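Local coordinates for protein amidohydrolase (Thermotoga maritima, PDB 3OOQ) that probably acts as a hydrolase of the amidohydrolase family, possibly on a cyclic amide such as allantoin, at residues F9-V14 / D49-F54; R20-D25 / V36-E41; L55-V60 / I335-P340; D360-S365 / E376-D381. All coordinates share one frame; numbering follows the deposited sequence.

Contact 1 of 4, residues F9-V14 / D49-F54; sequences FKNATV and DLTGKF
Leu50 packs against Phe9 and Ala12 where the chain turns a corner at Asn11. Its CB lies by Lys10 O and 3.8 Å from Ala12 CB, CG comes within 4.1 Å of Phe9 CD1, and CD1 lies 3.5 Å from Phe9 CD1 and also meets Phe9 CB. Parallel bridges pair Lys10 with Asp49 and Thr13 with Phe54, but the register slips by two residues between them, where a type II turn from Leu50 to Lys53 faces the corner at Asn11. Leu50 N donates to Lys10 O (2.8 Å) in the carbonyl plane, and Thr13 N to Lys53 O (3.0 Å). With CG swung anti to its own N (chi1 -160°), Asn11 brings ND2 to Thr51 OG1 at 2.9 Å, the acceptor close to the amide plane. That hydroxyl in turn donates to the syn lone pair of Asp49 OD1, which Thr51 N meets from above the carboxylate in an Asx turn. A leucine in place of Asn11 would probably leave Thr51 OG1 without this donor, losing the side-chain link between corner and turn. Thr13 CB rests over one face of the Phe54 ring, a CH-pi contact. Around this corner, strand 7-10 lies between strands 24-29 and 46-49, while strand 12-14 joins strand 54-64, and Phe9 meets Tyr379 edge-to-face.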
loop_
_atom_site.group_PDB
_atom_site.type_symbol
_atom_site.label_atom_id
_atom_site.label_comp_id
_atom_site.label_asym_id
_atom_site.label_seq_id
_atom_site.Cartn_x
_atom_site.Cartn_y
_atom_site.Cartn_z
ATOM N N PHE F 9 -63.697 -17.720 -3.678
ATOM C CA PHE F 9 -62.934 -18.957 -3.796
ATOM C C PHE F 9 -63.741 -20.079 -3.187
ATOM O O PHE F 9 -64.119 -20.004 -2.021
ATOM C CB PHE F 9 -61.576 -18.835 -3.095
ATOM C CG PHE F 9 -60.655 -17.820 -3.719
ATOM C CD1 PHE F 9 -59.902 -18.144 -4.850
ATOM C CD2 PHE F 9 -60.529 -16.542 -3.170
ATOM C CE1 PHE F 9 -59.042 -17.201 -5.438
ATOM C CE2 PHE F 9 -59.660 -15.598 -3.736
ATOM C CZ PHE F 9 -58.910 -15.935 -4.875
ATOM N N LYS F 10 -64.009 -21.120 -3.965
ATOM C CA LYS F 10 -64.914 -22.189 -3.509
ATOM C C LYS F 10 -64.233 -23.538 -3.263
ATOM O O LYS F 10 -63.475 -24.024 -4.100
ATOM C CB LYS F 10 -66.098 -22.363 -4.493
ATOM C CG LYS F 10 -66.949 -21.096 -4.647
ATOM C CD LYS F 10 -68.397 -21.201 -4.132
ATOM C CE LYS F 10 -68.668 -22.308 -3.104
ATOM N NZ LYS F 10 -69.901 -21.985 -2.309
ATOM N N ASN F 11 -64.535 -24.136 -2.112
ATOM C CA ASN F 11 -64.258 -25.553 -1.870
ATOM C C ASN F 11 -62.775 -25.941 -1.765
ATOM O O ASN F 11 -62.407 -27.103 -1.953
ATOM C CB ASN F 11 -65.018 -26.426 -2.900
ATOM C CG ASN F 11 -65.176 -27.871 -2.452
ATOM O OD1 ASN F 11 -65.392 -28.160 -1.274
ATOM N ND2 ASN F 11 -65.058 -28.787 -3.397
ATOM N N ALA F 12 -61.928 -24.963 -1.445
ATOM C CA ALA F 12 -60.551 -25.230 -1.055
ATOM C C ALA F 12 -60.523 -25.864 0.328
ATOM O O ALA F 12 -61.484 -25.748 1.095
ATOM C CB ALA F 12 -59.746 -23.925 -1.034
ATOM N N THR F 13 -59.419 -26.531 0.657
ATOM C CA THR F 13 -59.074 -26.731 2.064
ATOM C C THR F 13 -58.427 -25.404 2.480
ATOM O O THR F 13 -57.325 -25.054 2.017
ATOM C CB THR F 13 -58.107 -27.905 2.278
ATOM O OG1 THR F 13 -58.685 -29.107 1.753
ATOM C CG2 THR F 13 -57.780 -28.089 3.777
ATOM N N VAL F 14 -59.142 -24.663 3.324
ATOM C CA VAL F 14 -58.726 -23.326 3.743
ATOM C C VAL F 14 -57.945 -23.426 5.047
ATOM O O VAL F 14 -58.413 -24.046 6.013
ATOM C CB VAL F 14 -59.949 -22.344 3.918
ATOM C CG1 VAL F 14 -59.475 -20.930 4.314
ATOM C CG2 VAL F 14 -60.781 -22.274 2.639
ATOM N N ASP F 49 -63.119 -21.936 -8.590
ATOM C CA ASP F 49 -63.270 -23.251 -8.003
ATOM C C ASP F 49 -61.906 -23.788 -7.598
ATOM O O ASP F 49 -61.011 -23.916 -8.438
ATOM C CB ASP F 49 -63.981 -24.187 -8.991
ATOM C CG ASP F 49 -63.905 -25.650 -8.583
ATOM O OD1 ASP F 49 -64.177 -25.967 -7.413
ATOM O OD2 ASP F 49 -63.582 -26.489 -9.454
ATOM N N LEU F 50 -61.751 -24.109 -6.319
ATOM C CA LEU F 50 -60.478 -24.606 -5.814
ATOM C C LEU F 50 -60.604 -25.992 -5.211
ATOM O O LEU F 50 -59.835 -26.362 -4.302
ATOM C CB LEU F 50 -59.860 -23.631 -4.789
ATOM C CG LEU F 50 -59.528 -22.196 -5.225
ATOM C CD1 LEU F 50 -58.991 -21.400 -4.041
ATOM C CD2 LEU F 50 -58.550 -22.161 -6.391
ATOM N N THR F 51 -61.580 -26.754 -5.705
ATOM C CA THR F 51 -61.728 -28.166 -5.330
ATOM C C THR F 51 -60.392 -28.902 -5.483
ATOM O O THR F 51 -59.771 -28.850 -6.549
ATOM C CB THR F 51 -62.794 -28.869 -6.213
ATOM O OG1 THR F 51 -64.044 -28.188 -6.069
ATOM C CG2 THR F 51 -62.959 -30.346 -5.808
ATOM N N GLY F 52 -59.944 -29.567 -4.421
ATOM C CA GLY F 52 -58.678 -30.298 -4.475
ATOM C C GLY F 52 -57.438 -29.472 -4.149
ATOM O O GLY F 52 -56.342 -30.027 -4.013
ATOM N N LYS F 53 -57.610 -28.154 -3.999
ATOM C CA LYS F 53 -56.503 -27.223 -3.752
ATOM C C LYS F 53 -56.491 -26.750 -2.289
ATOM O O LYS F 53 -57.416 -27.030 -1.531
ATOM C CB LYS F 53 -56.613 -26.002 -4.681
ATOM C CG LYS F 53 -56.925 -26.306 -6.149
ATOM C CD LYS F 53 -55.777 -27.041 -6.826
ATOM C CE LYS F 53 -56.114 -27.507 -8.249
ATOM N NZ LYS F 53 -54.936 -28.278 -8.741
ATOM N N PHE F 54 -55.426 -26.042 -1.903
ATOM C CA PHE F 54 -55.246 -25.520 -0.548
ATOM C C PHE F 54 -55.067 -24.017 -0.644
ATOM O O PHE F 54 -54.316 -23.538 -1.490
ATOM C CB PHE F 54 -54.015 -26.147 0.112
ATOM C CG PHE F 54 -54.155 -27.613 0.398
ATOM C CD1 PHE F 54 -54.427 -28.518 -0.622
ATOM C CD2 PHE F 54 -54.000 -28.092 1.688
ATOM C CE1 PHE F 54 -54.569 -29.900 -0.342
ATOM C CE2 PHE F 54 -54.137 -29.459 1.981
ATOM C CZ PHE F 54 -54.427 -30.361 0.967
HETATM O O HOH W 1 -61.199 -29.262 -1.842
HETATM O O HOH W 2 -58.543 -29.284 -0.920
#

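Contact 2 of 4, residues R20-D25 / V36-E41; sequences RPFKGD and VGENIE
The beta hairpin of strands 24-29 and 32-37 has its open end here, where Asp25 and Gly37 form an antiparallel hydrogen-bonded pair. Asp25 N donates to Gly37 O at 2.7 Å, and Gly37 N returns an almost straight bond to Asp25 O at 3.0 Å. Asp25 OD2 offers its anti lone pair to Ile40 N (2.9 Å), bent to 137° at the hydrogen, and thereby ties the chain leaving the hairpin back to it. Ile40 lies against the same residue, its CD1 3.6 Å from Asp25 O. The other oxygen, OD1, receives a water and the backbone N of Asn11, while a salt bridge from OD2 to Lys10 probably offsets the charge. Phe22 holds its ring between backbone N and carbonyl carbon (chi1 59°), which directs it at the partner strand: CZ meets Val36 CG1 at 3.5 Å, the methyl at the ring edge, and CE2 lies 3.7 Å from Gly37 C. A side chain on Gly24 would run into this ring and into Gly37 O, and both glycines lie almost fully extended. The arrangement is that of an antiparallel hairpin at the margin of a small mixed sheet, its end closed by an aspartate that grips the departing loop.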
loop_
_atom_site.group_PDB
_atom_site.type_symbol
_atom_site.label_atom_id
_atom_site.label_comp_id
_atom_site.label_asym_id
_atom_site.label_seq_id
_atom_site.Cartn_x
_atom_site.Cartn_y
_atom_site.Cartn_z
ATOM N N ARG F 20 -58.264 -23.690 12.985
ATOM C CA ARG F 20 -58.040 -24.949 12.279
ATOM C C ARG F 20 -58.558 -24.953 10.844
ATOM O O ARG F 20 -59.568 -24.313 10.554
ATOM C CB ARG F 20 -58.615 -26.124 13.081
ATOM C CG ARG F 20 -57.524 -26.852 13.848
ATOM C CD ARG F 20 -57.987 -27.365 15.190
ATOM N NE ARG F 20 -56.868 -27.411 16.147
ATOM C CZ ARG F 20 -56.276 -28.523 16.589
ATOM N NH1 ARG F 20 -55.268 -28.436 17.451
ATOM N NH2 ARG F 20 -56.690 -29.722 16.178
ATOM N N PRO F 21 -57.870 -25.687 9.949
ATOM C CA PRO F 21 -58.294 -25.747 8.554
ATOM C C PRO F 21 -59.669 -26.394 8.377
ATOM O O PRO F 21 -60.134 -27.124 9.258
ATOM C CB PRO F 21 -57.197 -26.592 7.873
ATOM C CG PRO F 21 -56.524 -27.344 8.987
ATOM C CD PRO F 21 -56.671 -26.514 10.215
ATOM N N PHE F 22 -60.317 -26.120 7.256
ATOM C CA PHE F 22 -61.640 -26.673 6.966
ATOM C C PHE F 22 -61.809 -26.599 5.468
ATOM O O PHE F 22 -61.137 -25.797 4.807
ATOM C CB PHE F 22 -62.746 -25.845 7.636
ATOM C CG PHE F 22 -62.758 -24.401 7.207
ATOM C CD1 PHE F 22 -61.869 -23.488 7.767
ATOM C CD2 PHE F 22 -63.632 -23.966 6.218
ATOM C CE1 PHE F 22 -61.857 -22.158 7.350
ATOM C CE2 PHE F 22 -63.643 -22.642 5.796
ATOM C CZ PHE F 22 -62.764 -21.730 6.360
ATOM N N LYS F 23 -62.701 -27.432 4.940
ATOM C CA LYS F 23 -63.123 -27.344 3.561
ATOM C C LYS F 23 -64.164 -26.235 3.456
ATOM O O LYS F 23 -65.148 -26.225 4.197
ATOM C CB LYS F 23 -63.701 -28.692 3.108
ATOM C CG LYS F 23 -63.496 -28.994 1.626
ATOM C CD LYS F 23 -63.406 -30.506 1.343
ATOM C CE LYS F 23 -62.022 -31.095 1.664
ATOM N NZ LYS F 23 -61.902 -32.530 1.224
ATOM N N GLY F 24 -63.943 -25.274 2.564
ATOM C CA GLY F 24 -64.842 -24.132 2.505
ATOM C C GLY F 24 -64.404 -23.020 1.588
ATOM O O GLY F 24 -63.568 -23.214 0.705
ATOM N N ASP F 25 -64.961 -21.840 1.828
ATOM C CA ASP F 25 -64.913 -20.742 0.873
ATOM C C ASP F 25 -64.325 -19.481 1.486
ATOM O O ASP F 25 -64.344 -19.283 2.719
ATOM C CB ASP F 25 -66.320 -20.411 0.351
ATOM C CG ASP F 25 -67.102 -21.639 -0.103
ATOM O OD1 ASP F 25 -66.509 -22.575 -0.676
ATOM O OD2 ASP F 25 -68.336 -21.662 0.110
ATOM N N VAL F 36 -65.215 -15.660 5.501
ATOM C CA VAL F 36 -64.509 -16.938 5.569
ATOM C C VAL F 36 -65.430 -17.992 6.169
ATOM O O VAL F 36 -65.987 -17.798 7.258
ATOM C CB VAL F 36 -63.249 -16.842 6.456
ATOM C CG1 VAL F 36 -62.578 -18.214 6.617
ATOM C CG2 VAL F 36 -62.262 -15.828 5.889
ATOM N N GLY F 37 -65.603 -19.110 5.475
ATOM C CA GLY F 37 -66.427 -20.177 6.031
ATOM C C GLY F 37 -66.933 -21.228 5.081
ATOM O O GLY F 37 -66.558 -21.266 3.907
ATOM N N GLU F 38 -67.824 -22.058 5.622
ATOM C CA GLU F 38 -68.349 -23.281 5.006
ATOM C C GLU F 38 -68.996 -23.148 3.621
ATOM O O GLU F 38 -68.580 -23.830 2.664
ATOM C CB GLU F 38 -69.379 -23.892 5.960
ATOM C CG GLU F 38 -69.426 -25.407 5.971
ATOM C CD GLU F 38 -68.471 -26.011 6.983
ATOM O OE1 GLU F 38 -67.418 -25.392 7.259
ATOM O OE2 GLU F 38 -68.779 -27.107 7.497
ATOM N N ASN F 39 -70.029 -22.309 3.527
ATOM C CA ASN F 39 -70.882 -22.253 2.328
ATOM C C ASN F 39 -71.264 -20.828 1.929
ATOM O O ASN F 39 -72.426 -20.430 2.044
ATOM C CB ASN F 39 -72.167 -23.096 2.527
ATOM C CG ASN F 39 -72.014 -24.532 2.046
ATOM O OD1 ASN F 39 -72.057 -25.477 2.838
ATOM N ND2 ASN F 39 -71.834 -24.702 0.743
ATOM N N ILE F 40 -70.287 -20.062 1.455
ATOM C CA ILE F 40 -70.549 -18.684 1.046
ATOM C C ILE F 40 -71.170 -18.642 -0.352
ATOM O O ILE F 40 -70.743 -19.373 -1.244
ATOM C CB ILE F 40 -69.264 -17.811 1.098
ATOM C CG1 ILE F 40 -68.642 -17.865 2.502
ATOM C CG2 ILE F 40 -69.581 -16.375 0.703
ATOM C CD1 ILE F 40 -67.266 -17.217 2.613
ATOM N N GLU F 41 -72.192 -17.802 -0.518
ATOM C CA GLU F 41 -72.784 -17.506 -1.836
ATOM C C GLU F 41 -72.752 -16.006 -2.079
ATOM O O GLU F 41 -73.016 -15.223 -1.170
ATOM C CB GLU F 41 -74.231 -18.027 -1.933
ATOM C CG GLU F 41 -74.464 -19.121 -2.990
ATOM C CD GLU F 41 -73.770 -20.443 -2.667
ATOM O OE1 GLU F 41 -73.812 -20.871 -1.489
ATOM O OE2 GLU F 41 -73.187 -21.058 -3.592
HETATM O O HOH W 3 -67.581 -24.789 -0.541
#

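Contact 3 of 4, residues L55-V60 / I335-P340; sequences LFPGFV and ILTVNP
Strand 54-64 passes the turn that leads into helix 338-343 and is tied to it by the backbone: Val60 N donates to Leu336 O (2.8 Å), the donor nearly in line with the carbonyl. The same oxygen receives a CA-H...O contact from Phe59 CA at 3.5 Å. The nearest CA atoms are those of Phe59 and Thr337, the latter at the N-cap position, though its hydroxyl bonds back to Leu333 O. This strand enters the TIM-barrel-like core of the amidohydrolase family, and the contact joins it to the turn and first residues of a helix some 275 residues later in the chain. With CG beside the backbone N (chi1 -60°), the Phe59 ring lies along Leu336 and Thr337: CD1 is 3.7 Å from Leu336 CB, and Leu336 CD1 stands over one face, displaced toward the rim. At the ring edge Thr337 CG2 lies 3.6 Å from Phe59 CD1 and also reaches Pro57 CG at 3.8 Å. A serine in place of Phe59 would probably open a gap beside Leu336 and Thr337, leaving Leu336 CB and CD1 and Thr337 CG2 without the ring. Next along the strand, Val60 CG1 meets Pro340 CB at 4.0 Å.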
loop_
_atom_site.group_PDB
_atom_site.type_symbol
_atom_site.label_atom_id
_atom_site.label_comp_id
_atom_site.label_asym_id
_atom_site.label_seq_id
_atom_site.Cartn_x
_atom_site.Cartn_y
_atom_site.Cartn_z
ATOM N N LEU F 55 -55.759 -23.277 0.215
ATOM C CA LEU F 55 -55.692 -21.828 0.203
ATOM C C LEU F 55 -55.042 -21.347 1.490
ATOM O O LEU F 55 -55.557 -21.600 2.589
ATOM C CB LEU F 55 -57.085 -21.214 0.036
ATOM C CG LEU F 55 -57.174 -19.718 -0.249
ATOM C CD1 LEU F 55 -56.505 -19.348 -1.564
ATOM C CD2 LEU F 55 -58.634 -19.283 -0.269
ATOM N N PHE F 56 -53.911 -20.654 1.347
ATOM C CA PHE F 56 -53.126 -20.199 2.485
ATOM C C PHE F 56 -53.032 -18.688 2.455
ATOM O O PHE F 56 -53.224 -18.095 1.398
ATOM C CB PHE F 56 -51.725 -20.830 2.437
ATOM C CG PHE F 56 -51.661 -22.196 3.066
ATOM C CD1 PHE F 56 -52.222 -23.297 2.430
ATOM C CD2 PHE F 56 -51.053 -22.378 4.307
ATOM C CE1 PHE F 56 -52.175 -24.554 3.011
ATOM C CE2 PHE F 56 -50.990 -23.640 4.893
ATOM C CZ PHE F 56 -51.557 -24.728 4.248
ATOM N N PRO F 57 -52.774 -18.058 3.618
ATOM C CA PRO F 57 -52.366 -16.667 3.541
ATOM C C PRO F 57 -50.971 -16.608 2.905
ATOM O O PRO F 57 -50.253 -17.620 2.897
ATOM C CB PRO F 57 -52.270 -16.242 5.012
ATOM C CG PRO F 57 -51.998 -17.464 5.753
ATOM C CD PRO F 57 -52.567 -18.621 4.966
ATOM N N GLY F 58 -50.596 -15.454 2.353
ATOM C CA GLY F 58 -49.210 -15.271 1.898
ATOM C C GLY F 58 -48.273 -15.361 3.095
ATOM O O GLY F 58 -48.610 -14.884 4.190
ATOM N N PHE F 59 -47.096 -15.960 2.899
ATOM C CA PHE F 59 -46.076 -15.996 3.959
ATOM C C PHE F 59 -45.397 -14.656 4.122
ATOM O O PHE F 59 -45.336 -13.853 3.188
ATOM C CB PHE F 59 -45.039 -17.095 3.726
ATOM C CG PHE F 59 -45.629 -18.477 3.671
ATOM C CD1 PHE F 59 -46.439 -18.938 4.700
ATOM C CD2 PHE F 59 -45.353 -19.327 2.595
ATOM C CE1 PHE F 59 -46.986 -20.220 4.663
ATOM C CE2 PHE F 59 -45.900 -20.613 2.547
ATOM C CZ PHE F 59 -46.708 -21.063 3.585
ATOM N N VAL F 60 -44.906 -14.424 5.336
ATOM C CA VAL F 60 -44.408 -13.129 5.737
ATOM C C VAL F 60 -43.031 -13.355 6.336
ATOM O O VAL F 60 -42.895 -14.017 7.360
ATOM C CB VAL F 60 -45.352 -12.464 6.780
ATOM C CG1 VAL F 60 -44.857 -11.091 7.175
ATOM C CG2 VAL F 60 -46.811 -12.397 6.258
ATOM N N ILE F 335 -45.359 -19.301 12.560
ATOM C CA ILE F 335 -44.097 -18.536 12.546
ATOM C C ILE F 335 -43.720 -18.037 11.144
ATOM O O ILE F 335 -42.745 -17.278 10.973
ATOM C CB ILE F 335 -42.929 -19.292 13.216
ATOM C CG1 ILE F 335 -42.477 -20.492 12.384
ATOM C CG2 ILE F 335 -43.300 -19.693 14.625
ATOM C CD1 ILE F 335 -41.224 -21.206 12.964
ATOM N N LEU F 336 -44.491 -18.471 10.151
ATOM C CA LEU F 336 -44.354 -17.989 8.787
ATOM C C LEU F 336 -45.394 -16.943 8.405
ATOM O O LEU F 336 -45.285 -16.314 7.331
ATOM C CB LEU F 336 -44.413 -19.148 7.803
ATOM C CG LEU F 336 -43.244 -20.137 7.817
ATOM C CD1 LEU F 336 -43.563 -21.312 6.872
ATOM C CD2 LEU F 336 -41.914 -19.450 7.440
ATOM N N THR F 337 -46.383 -16.749 9.284
ATOM C CA THR F 337 -47.577 -15.949 8.963
ATOM C C THR F 337 -47.949 -14.918 10.053
ATOM O O THR F 337 -47.456 -13.782 10.027
ATOM C CB THR F 337 -48.773 -16.877 8.605
ATOM O OG1 THR F 337 -48.913 -17.865 9.632
ATOM C CG2 THR F 337 -48.534 -17.597 7.256
ATOM N N VAL F 338 -48.801 -15.312 11.005
ATOM C CA VAL F 338 -49.326 -14.398 12.019
ATOM C C VAL F 338 -48.255 -13.874 13.000
ATOM O O VAL F 338 -48.273 -12.705 13.364
ATOM C CB VAL F 338 -50.553 -15.031 12.788
ATOM C CG1 VAL F 338 -50.170 -16.329 13.513
ATOM C CG2 VAL F 338 -51.181 -14.023 13.782
ATOM N N ASN F 339 -47.340 -14.734 13.436
ATOM C CA ASN F 339 -46.228 -14.297 14.319
ATOM C C ASN F 339 -45.336 -13.202 13.696
ATOM O O ASN F 339 -45.192 -12.136 14.296
ATOM C CB ASN F 339 -45.381 -15.492 14.774
ATOM C CG ASN F 339 -46.089 -16.380 15.780
ATOM O OD1 ASN F 339 -47.309 -16.338 15.916
ATOM N ND2 ASN F 339 -45.314 -17.209 16.494
ATOM N N PRO F 340 -44.745 -13.442 12.491
ATOM C CA PRO F 340 -44.024 -12.337 11.843
ATOM C C PRO F 340 -44.909 -11.106 11.667
ATOM O O PRO F 340 -44.471 -10.009 11.996
ATOM C CB PRO F 340 -43.607 -12.901 10.474
ATOM C CG PRO F 340 -44.346 -14.206 10.319
ATOM C CD PRO F 340 -44.631 -14.691 11.715
#

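Contact 4 of 4, residues D360-S365 / E376-D381; sequences DLVVWS and ERVYID
A beta hairpin formed by strands 361-364 and 375-380, with a classic beta bulge at Glu376 and Arg377 opposite Val363, gives this contact its form. Leu361 with Tyr379 and Val363 with Arg377 are antiparallel hydrogen-bonded pairs, and Val362 with Val378 is the non-hydrogen-bonded pair between them. The strands run at 174° to each other. At the bulge Val363 O takes two donors, Glu376 N at 2.7 Å and, more weakly, Arg377 N at 3.4 Å. Val362 and Val378 lie side by side and point the same way, Val362 CG2 4.1 Å from Val378 CG1, while Val363 and Arg377 lie alongside each other on the other face. Arg377 stays extended from CG to NE (chi2 -169°) and turns the edge of its guanidinium to Tyr379, NH1 giving a bond of 2.8 Å to Tyr379 OH nearly in the guanidinium plane. At the far end Asp360 OD1 receives Asp381 N at 2.7 Å, met nearly along the C-O bond. Asp381 OD1 stands 3.7 Å from Asp360 OD1; this proximity of like charges is probably eased by Lys133, which pairs with both carboxylates, and by Arg135, which pairs with Asp381. The hairpin is flanked by strand 54-64 beside strand 361-364 and by strand 383-387 beside strand 375-380, while Thr113 of strand 112-117 lies against Asp360, Val378 and Ile380.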
loop_
_atom_site.group_PDB
_atom_site.type_symbol
_atom_site.label_atom_id
_atom_site.label_comp_id
_atom_site.label_asym_id
_atom_site.label_seq_id
_atom_site.Cartn_x
_atom_site.Cartn_y
_atom_site.Cartn_z
ATOM N N ASP F 360 -54.191 -11.352 0.725
ATOM C CA ASP F 360 -52.931 -11.895 0.242
ATOM C C ASP F 360 -53.066 -13.387 0.423
ATOM O O ASP F 360 -53.007 -13.893 1.553
ATOM C CB ASP F 360 -51.763 -11.329 1.050
ATOM C CG ASP F 360 -51.696 -9.807 0.994
ATOM O OD1 ASP F 360 -52.443 -9.181 0.194
ATOM O OD2 ASP F 360 -50.884 -9.234 1.763
ATOM N N LEU F 361 -53.319 -14.068 -0.691
ATOM C CA LEU F 361 -53.739 -15.469 -0.673
ATOM C C LEU F 361 -52.946 -16.295 -1.669
ATOM O O LEU F 361 -52.631 -15.838 -2.776
ATOM C CB LEU F 361 -55.251 -15.580 -0.973
ATOM C CG LEU F 361 -56.184 -14.854 0.017
ATOM C CD1 LEU F 361 -57.616 -14.739 -0.505
ATOM C CD2 LEU F 361 -56.163 -15.517 1.392
ATOM N N VAL F 362 -52.617 -17.518 -1.279
ATOM C CA VAL F 362 -51.859 -18.386 -2.173
ATOM C C VAL F 362 -52.608 -19.687 -2.364
ATOM O O VAL F 362 -52.989 -20.328 -1.383
ATOM C CB VAL F 362 -50.445 -18.687 -1.597
ATOM C CG1 VAL F 362 -49.649 -19.553 -2.571
ATOM C CG2 VAL F 362 -49.695 -17.381 -1.304
ATOM N N VAL F 363 -52.826 -20.054 -3.629
ATOM C CA VAL F 363 -53.412 -21.340 -3.999
ATOM C C VAL F 363 -52.286 -22.335 -4.202
ATOM O O VAL F 363 -51.480 -22.191 -5.116
ATOM C CB VAL F 363 -54.284 -21.265 -5.304
ATOM C CG1 VAL F 363 -54.857 -22.640 -5.646
ATOM C CG2 VAL F 363 -55.406 -20.224 -5.177
ATOM N N TRP F 364 -52.240 -23.335 -3.329
ATOM C CA TRP F 364 -51.274 -24.412 -3.398
ATOM C C TRP F 364 -51.968 -25.669 -3.936
ATOM O O TRP F 364 -53.164 -25.908 -3.661
ATOM C CB TRP F 364 -50.749 -24.737 -2.010
ATOM C CG TRP F 364 -49.760 -23.769 -1.461
ATOM C CD1 TRP F 364 -50.040 -22.614 -0.782
ATOM C CD2 TRP F 364 -48.327 -23.857 -1.528
ATOM N NE1 TRP F 364 -48.873 -21.971 -0.433
ATOM C CE2 TRP F 364 -47.808 -22.714 -0.868
ATOM C CE3 TRP F 364 -47.432 -24.782 -2.091
ATOM C CZ2 TRP F 364 -46.435 -22.469 -0.747
ATOM C CZ3 TRP F 364 -46.051 -24.542 -1.960
ATOM C CH2 TRP F 364 -45.577 -23.394 -1.296
ATOM N N SER F 365 -51.197 -26.473 -4.662
ATOM C CA SER F 365 -51.674 -27.715 -5.257
ATOM C C SER F 365 -51.879 -28.781 -4.178
ATOM O O SER F 365 -52.631 -29.728 -4.372
ATOM C CB SER F 365 -50.666 -28.214 -6.320
ATOM O OG SER F 365 -49.501 -28.761 -5.707
ATOM N N GLU F 376 -49.962 -22.539 -7.371
ATOM C CA GLU F 376 -50.691 -22.352 -8.617
ATOM C C GLU F 376 -51.004 -20.893 -8.901
ATOM O O GLU F 376 -50.989 -20.478 -10.052
ATOM C CB GLU F 376 -51.952 -23.217 -8.633
ATOM C CG GLU F 376 -51.601 -24.714 -8.499
ATOM C CD GLU F 376 -52.773 -25.647 -8.716
ATOM O OE1 GLU F 376 -53.916 -25.148 -8.850
ATOM O OE2 GLU F 376 -52.536 -26.881 -8.741
ATOM N N ARG F 377 -51.296 -20.123 -7.859
ATOM C CA ARG F 377 -51.674 -18.715 -8.013
ATOM C C ARG F 377 -51.377 -17.952 -6.756
ATOM O O ARG F 377 -51.419 -18.528 -5.673
ATOM C CB ARG F 377 -53.178 -18.563 -8.271
ATOM C CG ARG F 377 -53.646 -18.975 -9.644
ATOM C CD ARG F 377 -55.061 -18.515 -9.829
ATOM N NE ARG F 377 -55.725 -19.149 -10.968
ATOM C CZ ARG F 377 -56.981 -18.903 -11.318
ATOM N NH1 ARG F 377 -57.709 -18.044 -10.617
ATOM N NH2 ARG F 377 -57.509 -19.521 -12.371
ATOM N N VAL F 378 -51.124 -16.653 -6.898
ATOM C CA VAL F 378 -50.918 -15.765 -5.750
ATOM C C VAL F 378 -51.679 -14.477 -6.003
ATOM O O VAL F 378 -51.588 -13.900 -7.095
ATOM C CB VAL F 378 -49.416 -15.416 -5.508
ATOM C CG1 VAL F 378 -49.249 -14.515 -4.241
ATOM C CG2 VAL F 378 -48.577 -16.682 -5.368
ATOM N N TYR F 379 -52.436 -14.055 -4.993
ATOM C CA TYR F 379 -53.125 -12.783 -5.003
ATOM C C TYR F 379 -52.512 -11.960 -3.896
ATOM O O TYR F 379 -52.134 -12.504 -2.858
ATOM C CB TYR F 379 -54.621 -12.973 -4.720
ATOM C CG TYR F 379 -55.359 -13.790 -5.774
ATOM C CD1 TYR F 379 -55.297 -15.188 -5.773
ATOM C CD2 TYR F 379 -56.124 -13.167 -6.760
ATOM C CE1 TYR F 379 -55.971 -15.946 -6.732
ATOM C CE2 TYR F 379 -56.814 -13.922 -7.733
ATOM C CZ TYR F 379 -56.729 -15.306 -7.699
ATOM O OH TYR F 379 -57.396 -16.060 -8.625
ATOM N N ILE F 380 -52.394 -10.660 -4.138
ATOM C CA ILE F 380 -51.950 -9.693 -3.132
ATOM C C ILE F 380 -52.942 -8.540 -3.228
ATOM O O ILE F 380 -53.202 -8.045 -4.324
ATOM C CB ILE F 380 -50.502 -9.201 -3.408
ATOM C CG1 ILE F 380 -49.503 -10.341 -3.143
ATOM C CG2 ILE F 380 -50.170 -7.964 -2.553
ATOM C CD1 ILE F 380 -48.027 -9.998 -3.377
ATOM N N ASP F 381 -53.525 -8.134 -2.104
ATOM C CA ASP F 381 -54.635 -7.157 -2.131
ATOM C C ASP F 381 -55.725 -7.567 -3.137
ATOM O O ASP F 381 -56.299 -6.725 -3.837
ATOM C CB ASP F 381 -54.116 -5.748 -2.459
ATOM C CG ASP F 381 -53.078 -5.269 -1.475
ATOM O OD1 ASP F 381 -53.169 -5.593 -0.265
ATOM O OD2 ASP F 381 -52.168 -4.544 -1.905
#

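Overall arrangement
From the N terminus, the chain first makes the corner at Asn11 and then strands 24-29 and 32-37, whose short loop contact 2 closes. This loop falls wholly within the longer one that contact 1 shuts at residues 49-54, and the two are joined through Asp25 of contact 2, whose OD1 probably accepts from Asn11 N of contact 1. Strand 54-64 then leaves contact 1 directly and enters contact 3, which spans most of the chain to reach residues 335-340. Contact 4 closes last, a short hairpin loop, in series with the others; none cross. Through Phe56 and Gly58, contact 3 probably bonds to the strand of contact 4, and Lys53, in the loop between strands 46-49 and 54-64, forms a salt bridge with Glu376 of the late hairpin.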